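Local coordinates for MccB protein (Escherichia coli, PDB 6OM4) that adenylates the N-formylated MccA heptapeptide in microcin C7 biosynthesis, drawing on ATP to join the precursor to AMP through a phosphoramidate bond, at residues M1-R13 with F69-S81. Numbering follows the deposited sequence.
Sequences MDYILGRYVKIAR and FRFLKENFFIIPS. Unlike the reference sequence in segment 69-81: Ser-81 (reference Gly).
Tyr-3 and Phe-69 meet in a T-shaped stack, a worked example of how the central strand of a small sheet is fastened to the helix that leads into its neighbour. Tyr-3 CB lies 4.4 Å from Ile-78 CD1; CB and CG of Tyr-3 also approach Ile-79 O, CG at 4.1 Å, and Tyr-3 CD1 leans on that carbonyl. The edge of Phe-69 points at one face of the Tyr-3 ring, on its CD2-CE2 side: Phe-69 CZ lies 3.7 Å from Tyr-3 CE2, with the planes at 83°. CE1, CZ and OH of Tyr-3 run against the end of Lys-73, whose chain kinks to bring Lys-73 CE 3.2 Å from Tyr-3 OH.

Behind this side chain, Ile-4 and Ile-79 form an antiparallel hydrogen-bonded pair, their side chains sharing one face, while Leu-5 CD1 packs on Ile-78 CG2 over the other. Gly-6 N to Phe-77 O extends the pairing at one end and Ser-81 N to Asp-2 O at the other; Ser-81 differs from the reference glycine.

Beyond Gly-6 the chain makes a type I turn. A chi1 of 46° tucks the Tyr-8 ring back against Gly-6 CA, and Tyr-8 OH donates a hydrogen bond of 2.7 Å to Phe-76 O, almost in line with that C=O (172°). Phe-76 closes helix 62-74 in a Schellman motif. Val-9 CG2 rests on Phe-77 CB.

Strand 2-5 is the centre of a three-stranded antiparallel sheet: away from 78-80, the Tyr-3 backbone bonds to Ser-49 of strand 49-50. Helix 62-74 packs against the Tyr-3 ring, and helix 93-101 touches Tyr-8 and Ile-79.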
loop_
_atom_site.group_PDB
_atom_site.type_symbol
_atom_site.label_atom_id
_atom_site.label_comp_id
_atom_site.label_asym_id
_atom_site.label_seq_id
_atom_site.Cartn_x
_atom_site.Cartn_y
_atom_site.Cartn_z
ATOM N N MET A 1 -14.784 -27.939 -9.227
ATOM C CA MET A 1 -15.409 -28.304 -7.962
ATOM C C MET A 1 -14.430 -29.018 -7.013
ATOM O O MET A 1 -14.882 -29.506 -6.021
ATOM C CB MET A 1 -16.616 -29.209 -8.201
ATOM C CG MET A 1 -16.330 -30.575 -8.791
ATOM S SD MET A 1 -17.980 -31.359 -8.926
ATOM C CE MET A 1 -18.009 -31.809 -10.664
ATOM N N ASP A 2 -13.121 -29.027 -7.306
ATOM C CA ASP A 2 -12.093 -29.423 -6.345
ATOM C C ASP A 2 -11.688 -28.186 -5.536
ATOM O O ASP A 2 -11.501 -27.082 -6.093
ATOM C CB ASP A 2 -10.834 -29.997 -7.015
ATOM C CG ASP A 2 -10.985 -31.410 -7.559
ATOM O OD1 ASP A 2 -11.949 -32.095 -7.186
ATOM O OD2 ASP A 2 -10.144 -31.796 -8.367
ATOM N N TYR A 3 -11.538 -28.407 -4.226
ATOM C CA TYR A 3 -11.078 -27.434 -3.262
ATOM C C TYR A 3 -9.776 -27.920 -2.624
ATOM O O TYR A 3 -9.529 -29.148 -2.550
ATOM C CB TYR A 3 -12.135 -27.215 -2.181
ATOM C CG TYR A 3 -13.327 -26.455 -2.696
ATOM C CD1 TYR A 3 -13.292 -25.081 -2.785
ATOM C CD2 TYR A 3 -14.450 -27.134 -3.118
ATOM C CE1 TYR A 3 -14.404 -24.374 -3.234
ATOM C CE2 TYR A 3 -15.549 -26.448 -3.586
ATOM C CZ TYR A 3 -15.512 -25.071 -3.663
ATOM O OH TYR A 3 -16.609 -24.383 -4.099
ATOM N N ILE A 4 -8.983 -26.968 -2.105
ATOM C CA ILE A 4 -7.737 -27.265 -1.424
ATOM C C ILE A 4 -7.603 -26.342 -0.204
ATOM O O ILE A 4 -8.063 -25.198 -0.231
ATOM C CB ILE A 4 -6.526 -27.145 -2.371
ATOM C CG1 ILE A 4 -5.252 -27.700 -1.736
ATOM C CG2 ILE A 4 -6.307 -25.739 -2.905
ATOM C CD1 ILE A 4 -4.173 -28.018 -2.763
ATOM N N LEU A 5 -6.996 -26.876 0.857
ATOM C CA LEU A 5 -6.685 -26.096 2.049
ATOM C C LEU A 5 -5.506 -25.175 1.737
ATOM O O LEU A 5 -4.475 -25.624 1.260
ATOM C CB LEU A 5 -6.363 -27.010 3.231
ATOM C CG LEU A 5 -6.283 -26.330 4.611
ATOM C CD1 LEU A 5 -7.643 -25.872 5.084
ATOM C CD2 LEU A 5 -5.717 -27.264 5.643
ATOM N N GLY A 6 -5.693 -23.865 1.953
ATOM C CA GLY A 6 -4.596 -22.918 1.793
ATOM C C GLY A 6 -3.441 -23.229 2.746
ATOM O O GLY A 6 -3.650 -23.717 3.870
ATOM N N ARG A 7 -2.207 -22.941 2.312
ATOM C CA ARG A 7 -1.023 -23.250 3.102
ATOM C C ARG A 7 -0.944 -22.278 4.289
ATOM O O ARG A 7 -0.198 -22.517 5.234
ATOM C CB ARG A 7 0.249 -23.181 2.255
ATOM C CG ARG A 7 0.305 -24.188 1.112
ATOM C CD ARG A 7 0.618 -25.600 1.539
ATOM N NE ARG A 7 1.873 -25.749 2.283
ATOM C CZ ARG A 7 3.047 -26.105 1.779
ATOM N NH1 ARG A 7 3.158 -26.443 0.505
ATOM N NH2 ARG A 7 4.125 -26.060 2.549
ATOM N N TYR A 8 -1.771 -21.228 4.262
ATOM C CA TYR A 8 -1.751 -20.120 5.261
ATOM C C TYR A 8 -2.712 -20.417 6.412
ATOM O O TYR A 8 -2.901 -19.577 7.314
ATOM C CB TYR A 8 -2.032 -18.757 4.612
ATOM C CG TYR A 8 -3.200 -18.792 3.674
ATOM C CD1 TYR A 8 -4.488 -18.690 4.147
ATOM C CD2 TYR A 8 -3.006 -19.063 2.335
ATOM C CE1 TYR A 8 -5.579 -18.811 3.316
ATOM C CE2 TYR A 8 -4.082 -19.164 1.475
ATOM C CZ TYR A 8 -5.368 -19.056 1.968
ATOM O OH TYR A 8 -6.399 -19.161 1.089
ATOM N N VAL A 9 -3.281 -21.625 6.430
ATOM C CA VAL A 9 -4.100 -22.086 7.540
ATOM C C VAL A 9 -3.203 -22.710 8.610
ATOM O O VAL A 9 -2.344 -23.526 8.332
ATOM C CB VAL A 9 -5.179 -23.065 7.049
ATOM C CG1 VAL A 9 -6.088 -23.552 8.175
ATOM C CG2 VAL A 9 -5.998 -22.384 5.969
ATOM N N LYS A 10 -3.465 -22.311 9.852
ATOM C CA LYS A 10 -2.842 -22.894 11.025
ATOM C C LYS A 10 -3.931 -23.129 12.067
ATOM O O LYS A 10 -5.003 -22.499 11.993
ATOM C CB LYS A 10 -1.751 -21.962 11.570
ATOM C CG LYS A 10 -2.274 -20.588 11.985
ATOM C CD LYS A 10 -1.165 -19.595 12.225
ATOM C CE LYS A 10 -0.175 -20.079 13.256
ATOM N NZ LYS A 10 0.563 -18.935 13.846
ATOM N N ILE A 11 -3.623 -23.968 13.054
ATOM C CA ILE A 11 -4.633 -24.425 14.027
ATOM C C ILE A 11 -4.002 -24.440 15.416
ATOM O O ILE A 11 -2.847 -24.888 15.541
ATOM C CB ILE A 11 -5.177 -25.817 13.663
ATOM C CG1 ILE A 11 -5.770 -25.931 12.251
ATOM C CG2 ILE A 11 -6.158 -26.301 14.718
ATOM C CD1 ILE A 11 -6.993 -25.107 12.026
ATOM N N ALA A 12 -4.746 -23.987 16.442
ATOM C CA ALA A 12 -4.209 -24.031 17.806
ATOM C C ALA A 12 -5.368 -24.250 18.773
ATOM O O ALA A 12 -6.460 -23.765 18.530
ATOM C CB ALA A 12 -3.459 -22.744 18.139
ATOM N N ARG A 13 -5.072 -24.905 19.902
ATOM C CA ARG A 13 -5.957 -24.872 21.047
ATOM C C ARG A 13 -5.847 -23.486 21.709
ATOM O O ARG A 13 -4.776 -22.871 21.736
ATOM C CB ARG A 13 -5.567 -26.012 21.995
ATOM C CG ARG A 13 -6.529 -26.227 23.150
ATOM C CD ARG A 13 -7.766 -26.985 22.699
ATOM N NE ARG A 13 -8.462 -27.547 23.850
ATOM C CZ ARG A 13 -9.072 -26.818 24.776
ATOM N NH1 ARG A 13 -9.451 -25.570 24.526
ATOM N NH2 ARG A 13 -9.254 -27.338 25.977
ATOM N N PHE A 69 -17.606 -26.966 6.265
ATOM C CA PHE A 69 -17.143 -26.595 4.952
ATOM C C PHE A 69 -17.475 -25.112 4.661
ATOM O O PHE A 69 -16.652 -24.383 4.129
ATOM C CB PHE A 69 -17.743 -27.570 3.946
ATOM C CG PHE A 69 -17.361 -27.307 2.514
ATOM C CD1 PHE A 69 -16.197 -27.824 1.991
ATOM C CD2 PHE A 69 -18.195 -26.566 1.707
ATOM C CE1 PHE A 69 -15.863 -27.580 0.666
ATOM C CE2 PHE A 69 -17.872 -26.346 0.382
ATOM C CZ PHE A 69 -16.677 -26.812 -0.114
ATOM N N ARG A 70 -18.709 -24.680 4.980
ATOM C CA ARG A 70 -19.155 -23.273 4.815
ATOM C C ARG A 70 -18.215 -22.337 5.597
ATOM O O ARG A 70 -17.788 -21.279 5.105
ATOM C CB ARG A 70 -20.615 -23.105 5.255
ATOM C CG ARG A 70 -21.220 -21.704 5.099
ATOM C CD ARG A 70 -21.207 -20.824 6.342
ATOM N NE ARG A 70 -21.653 -21.569 7.493
ATOM C CZ ARG A 70 -21.207 -21.455 8.728
ATOM N NH1 ARG A 70 -21.861 -22.086 9.683
ATOM N NH2 ARG A 70 -20.134 -20.747 9.024
ATOM N N PHE A 71 -17.902 -22.724 6.819
ATOM C CA PHE A 71 -17.019 -21.974 7.692
ATOM C C PHE A 71 -15.629 -21.807 7.053
ATOM O O PHE A 71 -15.078 -20.709 7.028
ATOM C CB PHE A 71 -16.940 -22.665 9.053
ATOM C CG PHE A 71 -15.874 -22.151 9.989
ATOM C CD1 PHE A 71 -14.554 -22.554 9.851
ATOM C CD2 PHE A 71 -16.204 -21.283 11.014
ATOM C CE1 PHE A 71 -13.561 -22.056 10.682
ATOM C CE2 PHE A 71 -15.223 -20.815 11.879
ATOM C CZ PHE A 71 -13.909 -21.204 11.714
ATOM N N LEU A 72 -15.043 -22.906 6.586
ATOM C CA LEU A 72 -13.716 -22.844 5.948
ATOM C C LEU A 72 -13.753 -22.006 4.666
ATOM O O LEU A 72 -12.832 -21.247 4.385
ATOM C CB LEU A 72 -13.232 -24.268 5.694
ATOM C CG LEU A 72 -12.884 -25.049 6.962
ATOM C CD1 LEU A 72 -12.706 -26.533 6.661
ATOM C CD2 LEU A 72 -11.604 -24.514 7.553
ATOM N N LYS A 73 -14.804 -22.153 3.859
ATOM C CA LYS A 73 -14.955 -21.424 2.623
ATOM C C LYS A 73 -15.101 -19.917 2.848
ATOM O O LYS A 73 -14.523 -19.113 2.095
ATOM C CB LYS A 73 -16.222 -21.876 1.884
ATOM C CG LYS A 73 -16.138 -23.157 1.080
ATOM C CD LYS A 73 -17.356 -23.272 0.148
ATOM C CE LYS A 73 -17.050 -22.877 -1.277
ATOM N NZ LYS A 73 -16.176 -21.686 -1.333
ATOM N N GLU A 74 -15.964 -19.512 3.793
ATOM C CA GLU A 74 -16.307 -18.090 3.933
ATOM C C GLU A 74 -15.112 -17.301 4.486
ATOM O O GLU A 74 -15.093 -16.079 4.384
ATOM C CB GLU A 74 -17.575 -17.937 4.775
ATOM C CG GLU A 74 -17.347 -18.140 6.262
ATOM C CD GLU A 74 -18.615 -18.189 7.102
ATOM O OE1 GLU A 74 -19.713 -18.027 6.530
ATOM O OE2 GLU A 74 -18.500 -18.442 8.345
ATOM N N ASN A 75 -14.131 -18.001 5.057
ATOM C CA ASN A 75 -12.885 -17.374 5.509
ATOM C C ASN A 75 -11.737 -17.553 4.489
ATOM O O ASN A 75 -10.619 -17.157 4.785
ATOM C CB ASN A 75 -12.524 -17.912 6.888
ATOM C CG ASN A 75 -13.502 -17.440 7.942
ATOM O OD1 ASN A 75 -13.530 -16.260 8.278
ATOM N ND2 ASN A 75 -14.296 -18.347 8.456
ATOM N N PHE A 76 -12.005 -18.157 3.323
ATOM C CA PHE A 76 -10.968 -18.472 2.298
ATOM C C PHE A 76 -9.873 -19.385 2.860
ATOM O O PHE A 76 -8.747 -19.431 2.325
ATOM C CB PHE A 76 -10.425 -17.189 1.643
ATOM C CG PHE A 76 -11.535 -16.241 1.293
ATOM C CD1 PHE A 76 -12.507 -16.629 0.388
ATOM C CD2 PHE A 76 -11.639 -15.028 1.912
ATOM C CE1 PHE A 76 -13.570 -15.792 0.104
ATOM C CE2 PHE A 76 -12.670 -14.163 1.584
ATOM C CZ PHE A 76 -13.652 -14.570 0.709
ATOM N N PHE A 77 -10.228 -20.240 3.839
ATOM C CA PHE A 77 -9.309 -21.252 4.351
ATOM C C PHE A 77 -9.215 -22.433 3.383
ATOM O O PHE A 77 -8.158 -23.060 3.237
ATOM C CB PHE A 77 -9.736 -21.693 5.740
ATOM C CG PHE A 77 -9.714 -20.617 6.800
ATOM C CD1 PHE A 77 -8.883 -19.515 6.709
ATOM C CD2 PHE A 77 -10.470 -20.784 7.943
ATOM C CE1 PHE A 77 -8.836 -18.577 7.728
ATOM C CE2 PHE A 77 -10.424 -19.843 8.963
ATOM C CZ PHE A 77 -9.603 -18.747 8.859
ATOM N N ILE A 78 -10.337 -22.741 2.741
ATOM C CA ILE A 78 -10.302 -23.617 1.565
ATOM C C ILE A 78 -10.626 -22.756 0.345
ATOM O O ILE A 78 -11.474 -21.837 0.418
ATOM C CB ILE A 78 -11.209 -24.861 1.692
ATOM C CG1 ILE A 78 -12.674 -24.513 1.859
ATOM C CG2 ILE A 78 -10.726 -25.808 2.798
ATOM C CD1 ILE A 78 -13.568 -25.719 1.744
ATOM N N ILE A 79 -9.900 -23.022 -0.750
ATOM C CA ILE A 79 -9.999 -22.233 -1.957
ATOM C C ILE A 79 -10.120 -23.176 -3.139
ATOM O O ILE A 79 -9.782 -24.361 -3.038
ATOM C CB ILE A 79 -8.791 -21.296 -2.140
ATOM C CG1 ILE A 79 -7.493 -22.093 -2.214
ATOM C CG2 ILE A 79 -8.796 -20.232 -1.041
ATOM C CD1 ILE A 79 -6.275 -21.253 -2.447
ATOM N N PRO A 80 -10.617 -22.688 -4.290
ATOM C CA PRO A 80 -10.618 -23.507 -5.490
ATOM C C PRO A 80 -9.207 -24.029 -5.777
ATOM O O PRO A 80 -8.259 -23.266 -5.746
ATOM C CB PRO A 80 -11.103 -22.551 -6.576
ATOM C CG PRO A 80 -11.964 -21.606 -5.820
ATOM C CD PRO A 80 -11.221 -21.382 -4.518
ATOM N N SER A 81 -9.118 -25.305 -6.132
ATOM C CA SER A 81 -7.872 -25.932 -6.497
ATOM C C SER A 81 -7.229 -25.184 -7.679
ATOM O O SER A 81 -5.979 -25.062 -7.747
ATOM C CB SER A 81 -8.087 -27.379 -6.847
ATOM O OG SER A 81 -6.892 -27.946 -7.319
#